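PDB 3E6E: alanine racemase from Enterococcus faecalis, which belongs to the alanine racemase family, whose subunits join an N-terminal TIM-barrel domain to a C-terminal beta domain and assemble as a dimer. Local coordinates for residues 150-155 with 161-166; 269-274 with 318-323. The protein carries 1 engineered substitution. All blocks are in the same frame, centred on the assembly; numbering follows the deposited sequence.

Contact 1 of 2, residues 150-155 with 161-166; sequences QAVRFV and FLWEGI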
loop_
_atom_site.group_PDB
_atom_site.type_symbol
_atom_site.label_atom_id
_atom_site.label_comp_id
_atom_site.label_asym_id
_atom_site.label_seq_id
_atom_site.Cartn_x
_atom_site.Cartn_y
_atom_site.Cartn_z
ATOM N N GLN A 150 1.613 0.998 -40.973
ATOM C CA GLN A 150 0.326 1.647 -41.196
ATOM C C GLN A 150 0.131 2.774 -40.181
ATOM O O GLN A 150 -0.309 3.872 -40.528
ATOM C CB GLN A 150 -0.813 0.610 -41.082
ATOM C CG GLN A 150 -2.174 1.196 -40.724
ATOM C CD GLN A 150 -3.286 0.157 -40.646
ATOM O OE1 GLN A 150 -3.189 -0.832 -39.906
ATOM N NE2 GLN A 150 -4.359 0.383 -41.405
ATOM N N ALA A 151 0.471 2.495 -38.929
ATOM C CA ALA A 151 0.332 3.475 -37.864
ATOM C C ALA A 151 1.254 4.657 -38.138
ATOM O O ALA A 151 0.853 5.820 -38.067
ATOM C CB ALA A 151 0.684 2.837 -36.532
ATOM N N VAL A 152 2.500 4.343 -38.456
ATOM C CA VAL A 152 3.479 5.368 -38.739
ATOM C C VAL A 152 3.074 6.262 -39.923
ATOM O O VAL A 152 2.923 7.478 -39.776
ATOM C CB VAL A 152 4.852 4.722 -39.008
ATOM C CG1 VAL A 152 5.860 5.785 -39.415
ATOM C CG2 VAL A 152 5.330 3.999 -37.760
ATOM N N ARG A 153 2.882 5.656 -41.090
ATOM C CA ARG A 153 2.521 6.406 -42.289
ATOM C C ARG A 153 1.298 7.274 -42.040
ATOM O O ARG A 153 1.107 8.304 -42.684
ATOM C CB ARG A 153 2.254 5.450 -43.453
ATOM C CG ARG A 153 2.459 6.073 -44.823
ATOM C CD ARG A 153 2.482 5.001 -45.899
ATOM N NE ARG A 153 1.189 4.338 -46.024
ATOM C CZ ARG A 153 0.069 4.943 -46.417
ATOM N NH1 ARG A 153 0.073 6.235 -46.729
ATOM N NH2 ARG A 153 -1.058 4.249 -46.509
ATOM N N PHE A 154 0.474 6.861 -41.090
ATOM C CA PHE A 154 -0.722 7.616 -40.779
ATOM C C PHE A 154 -0.345 8.831 -39.961
ATOM O O PHE A 154 -0.708 9.949 -40.293
ATOM C CB PHE A 154 -1.711 6.736 -40.013
ATOM C CG PHE A 154 -3.008 7.416 -39.703
ATOM C CD1 PHE A 154 -3.107 8.302 -38.637
ATOM C CD2 PHE A 154 -4.133 7.182 -40.485
ATOM C CE1 PHE A 154 -4.317 8.945 -38.352
ATOM C CE2 PHE A 154 -5.348 7.820 -40.213
ATOM C CZ PHE A 154 -5.442 8.701 -39.148
ATOM N N VAL A 155 0.397 8.605 -38.887
ATOM C CA VAL A 155 0.813 9.685 -38.014
ATOM C C VAL A 155 1.617 10.753 -38.738
ATOM O O VAL A 155 1.383 11.944 -38.543
ATOM C CB VAL A 155 1.624 9.135 -36.844
ATOM C CG1 VAL A 155 2.313 10.265 -36.108
ATOM C CG2 VAL A 155 0.698 8.378 -35.912
ATOM N N PHE A 161 -0.399 15.409 -35.400
ATOM C CA PHE A 161 0.448 14.534 -34.605
ATOM C C PHE A 161 1.892 14.986 -34.806
ATOM O O PHE A 161 2.154 15.968 -35.497
ATOM C CB PHE A 161 0.318 13.084 -35.091
ATOM C CG PHE A 161 -1.076 12.524 -35.000
ATOM C CD1 PHE A 161 -1.663 12.271 -33.762
ATOM C CD2 PHE A 161 -1.796 12.234 -36.149
ATOM C CE1 PHE A 161 -2.941 11.738 -33.675
ATOM C CE2 PHE A 161 -3.079 11.700 -36.070
ATOM C CZ PHE A 161 -3.652 11.452 -34.831
ATOM N N LEU A 162 2.825 14.261 -34.196
ATOM C CA LEU A 162 4.244 14.541 -34.364
ATOM C C LEU A 162 5.052 13.252 -34.478
ATOM O O LEU A 162 5.980 13.159 -35.281
ATOM C CB LEU A 162 4.766 15.385 -33.199
ATOM C CG LEU A 162 6.285 15.545 -33.102
ATOM C CD1 LEU A 162 6.860 16.024 -34.427
ATOM C CD2 LEU A 162 6.655 16.497 -31.976
ATOM N N TRP A 163 4.690 12.260 -33.671
ATOM C CA TRP A 163 5.454 11.020 -33.592
ATOM C C TRP A 163 6.884 11.097 -33.068
ATOM O O TRP A 163 7.842 11.014 -33.838
ATOM C CB TRP A 163 5.509 10.335 -34.959
ATOM C CG TRP A 163 6.168 8.991 -34.929
ATOM C CD1 TRP A 163 6.063 8.046 -33.949
ATOM C CD2 TRP A 163 7.035 8.437 -35.925
ATOM N NE1 TRP A 163 6.811 6.940 -34.275
ATOM C CE2 TRP A 163 7.419 7.155 -35.484
ATOM C CE3 TRP A 163 7.529 8.895 -37.152
ATOM C CZ2 TRP A 163 8.268 6.331 -36.221
ATOM C CZ3 TRP A 163 8.372 8.076 -37.881
ATOM C CH2 TRP A 163 8.732 6.810 -37.414
ATOM N N GLU A 164 7.021 11.253 -31.756
ATOM C CA GLU A 164 8.298 11.501 -31.141
ATOM C C GLU A 164 9.145 10.253 -31.144
ATOM O O GLU A 164 10.370 10.342 -31.084
ATOM C CB GLU A 164 8.091 11.979 -29.715
ATOM C CG GLU A 164 8.761 13.282 -29.414
ATOM C CD GLU A 164 8.322 13.827 -28.090
ATOM O OE1 GLU A 164 8.602 13.172 -27.060
ATOM O OE2 GLU A 164 7.686 14.904 -28.090
ATOM N N GLY A 165 8.511 9.085 -31.205
ATOM C CA GLY A 165 9.307 7.870 -31.218
ATOM C C GLY A 165 8.599 6.536 -31.251
ATOM O O GLY A 165 7.375 6.460 -31.250
ATOM N N ILE A 166 9.396 5.478 -31.321
ATOM C CA ILE A 166 8.897 4.111 -31.304
ATOM C C ILE A 166 9.682 3.432 -30.197
ATOM O O ILE A 166 10.799 3.831 -29.862
ATOM C CB ILE A 166 9.179 3.306 -32.614
ATOM C CG1 ILE A 166 9.916 4.170 -33.624
ATOM C CG2 ILE A 166 7.895 2.746 -33.184
ATOM C CD1 ILE A 166 11.407 4.105 -33.455
#
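Val152, Phe154 and Val155 of helix 145-158 pack on Phe161 and Trp163, which lie on the short run leading into strand 165-167. This is the second half of a beta-alpha-beta unit of the TIM barrel, made of strand 129-132, helix 145-158 and strand 165-167. The contact between the two segments is apolar.

The first interaction is CH-pi. Val152 CG1 sits over one face of the Trp163 indole. It lies 3.9 Å from the centroid of the six-membered ring, 21° off the ring normal. The methyl is displaced toward the rim, and its closest ring atom is Trp163 CH2, at 3.6 Å. Val152 CG2 only skirts the same ring, near CZ2.

Two aromatic side chains meet nearer the C-terminal end of the helix segment. Phe161 CE2 reaches the edge of the Phe154 ring, near its plane, with Phe154 CE1 at 3.8 Å. The Phe154 ring also meets His158, one turn further along the helix.

Neighbouring elements close in on the same group. Leu131 of strand 129-132 touches both Val152 and Trp163, and Leu112 of helix 109-117 touches both Val155 and Phe161. The apolar packing thus runs between helix 145-158, its neighbour helix 109-117 and barrel strand 129-132.

The remaining packing falls to a single methyl. Val155 CG1 is anti to the backbone N (chi1 167°), which sets it between the two aromatic residues. It touches the beta carbon of each: Phe161 CB is 3.6 Å from Val155 CG1, and Trp163 CB is 3.4 Å from it.

Contact 2 of 2, residues 269-274 with 318-323; sequences ETYVTE and MIRLAE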
loop_
_atom_site.group_PDB
_atom_site.type_symbol
_atom_site.label_atom_id
_atom_site.label_comp_id
_atom_site.label_asym_id
_atom_site.label_seq_id
_atom_site.Cartn_x
_atom_site.Cartn_y
_atom_site.Cartn_z
ATOM N N GLU A 269 -2.321 -16.214 18.959
ATOM C CA GLU A 269 -1.448 -16.834 19.946
ATOM C C GLU A 269 -0.460 -17.729 19.216
ATOM O O GLU A 269 -0.118 -18.812 19.700
ATOM C CB GLU A 269 -2.236 -17.678 20.957
ATOM C CG GLU A 269 -1.402 -18.097 22.165
ATOM C CD GLU A 269 -2.020 -19.230 22.970
ATOM O OE1 GLU A 269 -1.507 -19.506 24.073
ATOM O OE2 GLU A 269 -3.003 -19.851 22.506
ATOM N N THR A 270 0.004 -17.264 18.057
ATOM C CA THR A 270 0.951 -18.020 17.242
ATOM C C THR A 270 2.370 -18.006 17.814
ATOM O O THR A 270 3.289 -18.580 17.234
ATOM C CB THR A 270 1.014 -17.474 15.806
ATOM O OG1 THR A 270 1.858 -16.318 15.777
ATOM C CG2 THR A 270 -0.383 -17.097 15.317
ATOM N N TYR A 271 2.566 -17.330 18.935
ATOM C CA TYR A 271 3.882 -17.324 19.550
ATOM C C TYR A 271 3.787 -17.311 21.078
ATOM O O TYR A 271 2.930 -16.634 21.655
ATOM C CB TYR A 271 4.686 -16.121 19.083
ATOM C CG TYR A 271 6.038 -16.033 19.756
ATOM C CD1 TYR A 271 7.133 -16.726 19.250
ATOM C CD2 TYR A 271 6.218 -15.270 20.915
ATOM C CE1 TYR A 271 8.380 -16.662 19.874
ATOM C CE2 TYR A 271 7.467 -15.204 21.551
ATOM C CZ TYR A 271 8.541 -15.901 21.020
ATOM O OH TYR A 271 9.772 -15.845 21.626
ATOM N N VAL A 272 4.661 -18.074 21.727
ATOM C CA VAL A 272 4.697 -18.108 23.185
ATOM C C VAL A 272 6.148 -18.136 23.627
ATOM O O VAL A 272 6.976 -18.852 23.063
ATOM C CB VAL A 272 3.972 -19.346 23.781
ATOM C CG1 VAL A 272 2.614 -19.509 23.144
ATOM C CG2 VAL A 272 4.807 -20.596 23.582
ATOM N N THR A 273 6.453 -17.323 24.629
ATOM C CA THR A 273 7.790 -17.245 25.176
ATOM C C THR A 273 8.213 -18.642 25.586
ATOM O O THR A 273 7.510 -19.314 26.339
ATOM C CB THR A 273 7.798 -16.372 26.407
ATOM O OG1 THR A 273 6.888 -16.922 27.360
ATOM C CG2 THR A 273 7.347 -14.970 26.063
ATOM N N GLU A 274 9.352 -19.076 25.065
ATOM C CA GLU A 274 9.905 -20.388 25.364
ATOM C C GLU A 274 10.499 -20.303 26.772
ATOM O O GLU A 274 10.722 -21.316 27.442
ATOM C CB GLU A 274 10.996 -20.724 24.334
ATOM C CG GLU A 274 11.713 -22.052 24.534
ATOM C CD GLU A 274 10.799 -23.250 24.345
ATOM O OE1 GLU A 274 11.270 -24.394 24.570
ATOM O OE2 GLU A 274 9.618 -23.039 23.973
ATOM N N MET A 318 5.473 -6.799 17.460
ATOM C CA MET A 318 6.393 -7.003 18.566
ATOM C C MET A 318 7.593 -7.856 18.185
ATOM O O MET A 318 7.473 -8.846 17.453
ATOM C CB MET A 318 5.681 -7.624 19.768
ATOM C CG MET A 318 4.270 -8.086 19.513
ATOM S SD MET A 318 3.105 -6.736 19.307
ATOM C CE MET A 318 2.478 -7.111 17.698
ATOM N N ILE A 319 8.747 -7.453 18.705
ATOM C CA ILE A 319 10.009 -8.120 18.442
ATOM C C ILE A 319 10.687 -8.598 19.719
ATOM O O ILE A 319 10.444 -8.078 20.811
ATOM C CB ILE A 319 10.984 -7.173 17.703
ATOM C CG1 ILE A 319 11.353 -5.995 18.612
ATOM C CG2 ILE A 319 10.342 -6.665 16.412
ATOM C CD1 ILE A 319 12.178 -4.937 17.928
ATOM N N ARG A 320 11.559 -9.587 19.558
ATOM C CA ARG A 320 12.298 -10.180 20.662
ATOM C C ARG A 320 13.648 -9.509 20.814
ATOM O O ARG A 320 14.559 -9.721 20.014
ATOM C CB ARG A 320 12.468 -11.681 20.409
ATOM C CG ARG A 320 13.663 -12.335 21.073
ATOM C CD ARG A 320 14.362 -13.218 20.045
ATOM N NE ARG A 320 14.185 -14.648 20.272
ATOM C CZ ARG A 320 13.036 -15.234 20.588
ATOM N NH1 ARG A 320 11.933 -14.516 20.726
ATOM N NH2 ARG A 320 12.992 -16.549 20.768
ATOM N N LEU A 321 13.760 -8.686 21.849
ATOM C CA LEU A 321 14.987 -7.963 22.143
ATOM C C LEU A 321 15.921 -8.853 22.944
ATOM O O LEU A 321 15.534 -9.419 23.959
ATOM C CB LEU A 321 14.657 -6.703 22.946
ATOM C CG LEU A 321 13.815 -5.676 22.190
ATOM C CD1 LEU A 321 13.348 -4.558 23.122
ATOM C CD2 LEU A 321 14.656 -5.133 21.046
ATOM N N ALA A 322 17.160 -8.971 22.478
ATOM C CA ALA A 322 18.154 -9.801 23.148
ATOM C C ALA A 322 19.031 -8.969 24.078
ATOM O O ALA A 322 20.245 -8.880 23.889
ATOM C CB ALA A 322 19.008 -10.534 22.126
ATOM N N GLU A 323 18.410 -8.363 25.084
ATOM C CA GLU A 323 19.101 -7.417 25.953
ATOM C C GLU A 323 18.222 -6.889 27.082
ATOM O O GLU A 323 17.309 -7.575 27.543
ATOM C CB GLU A 323 19.724 -6.288 25.128
ATOM C CG GLU A 323 21.083 -5.832 25.630
ATOM C CD GLU A 323 21.689 -4.745 24.764
ATOM O OE1 GLU A 323 22.751 -4.205 25.141
ATOM O OE2 GLU A 323 21.104 -4.431 23.707
#
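The backbones carrying Tyr271 and Arg320 run well apart, and the nearest pair of alpha carbons, Tyr271 CA and Met318 CA, is 10.7 Å apart. The strands do not pair with each other. The weakly bonded strand 271-272 pairs with 264-265, while 317-321 lies between 277-282 and 304-309 in the mixed sheet.

Two long side chains span the gap. The Tyr271 ring extends with CG anti to the backbone N (chi1 177°), which brings its hydroxyl within bonding distance of Arg320. The Arg320 chain bends at chi2 and chi3 to bring its guanidinium to that hydroxyl. Arg320 NH1 donates to Tyr271 OH at 2.7 Å, and the bond is nearly straight, with an N-H...O angle of 169°. The oxygen lies almost in the guanidinium plane, at its edge. Arg320 NH2 adds a weak second bond to Tyr271 OH at 3.4 Å. The guanidinium and ring planes stand 67° apart, so the two groups do not stack.

Outside the two segments, Glu277 OE1 is the stronger partner of the hydroxyl. This carboxylate oxygen is hydrogen-bonded to Tyr271 OH and lies at long, weak ion-pair range of Arg320 NH1. The cationic guanidinium probably polarises the phenol toward bonding with this carboxylate. Val309 of strand 304-309 touches both Tyr271 and Arg320. Arg320 also touches a crystal neighbour, which may influence its bent shape.

The polar cluster ties a small two-stranded hairpin to the main sheet of the C-terminal beta domain of this alanine racemase. The turn of that hairpin carries Tyr267, a residue of the ligand pocket.

How the contacts relate
The two contacts follow one another along the chain, with contact 1 complete before contact 2 begins. They lie on opposite sides of the chain's centre, their own centres 62 Å apart and their nearest atoms about 47 Å apart. They share no sheet. Contact 1 belongs to the parallel barrel of the N-terminal domain, and contact 2 to the beta-rich C-terminal domain. Each contact joins elements within its own domain. Contact 1 is buried and meets no second subunit. Contact 2 is at the surface near the dimer interface: Glu269 packs on Tyr180 of the second subunit, and Met318 on its pocket residue Arg139.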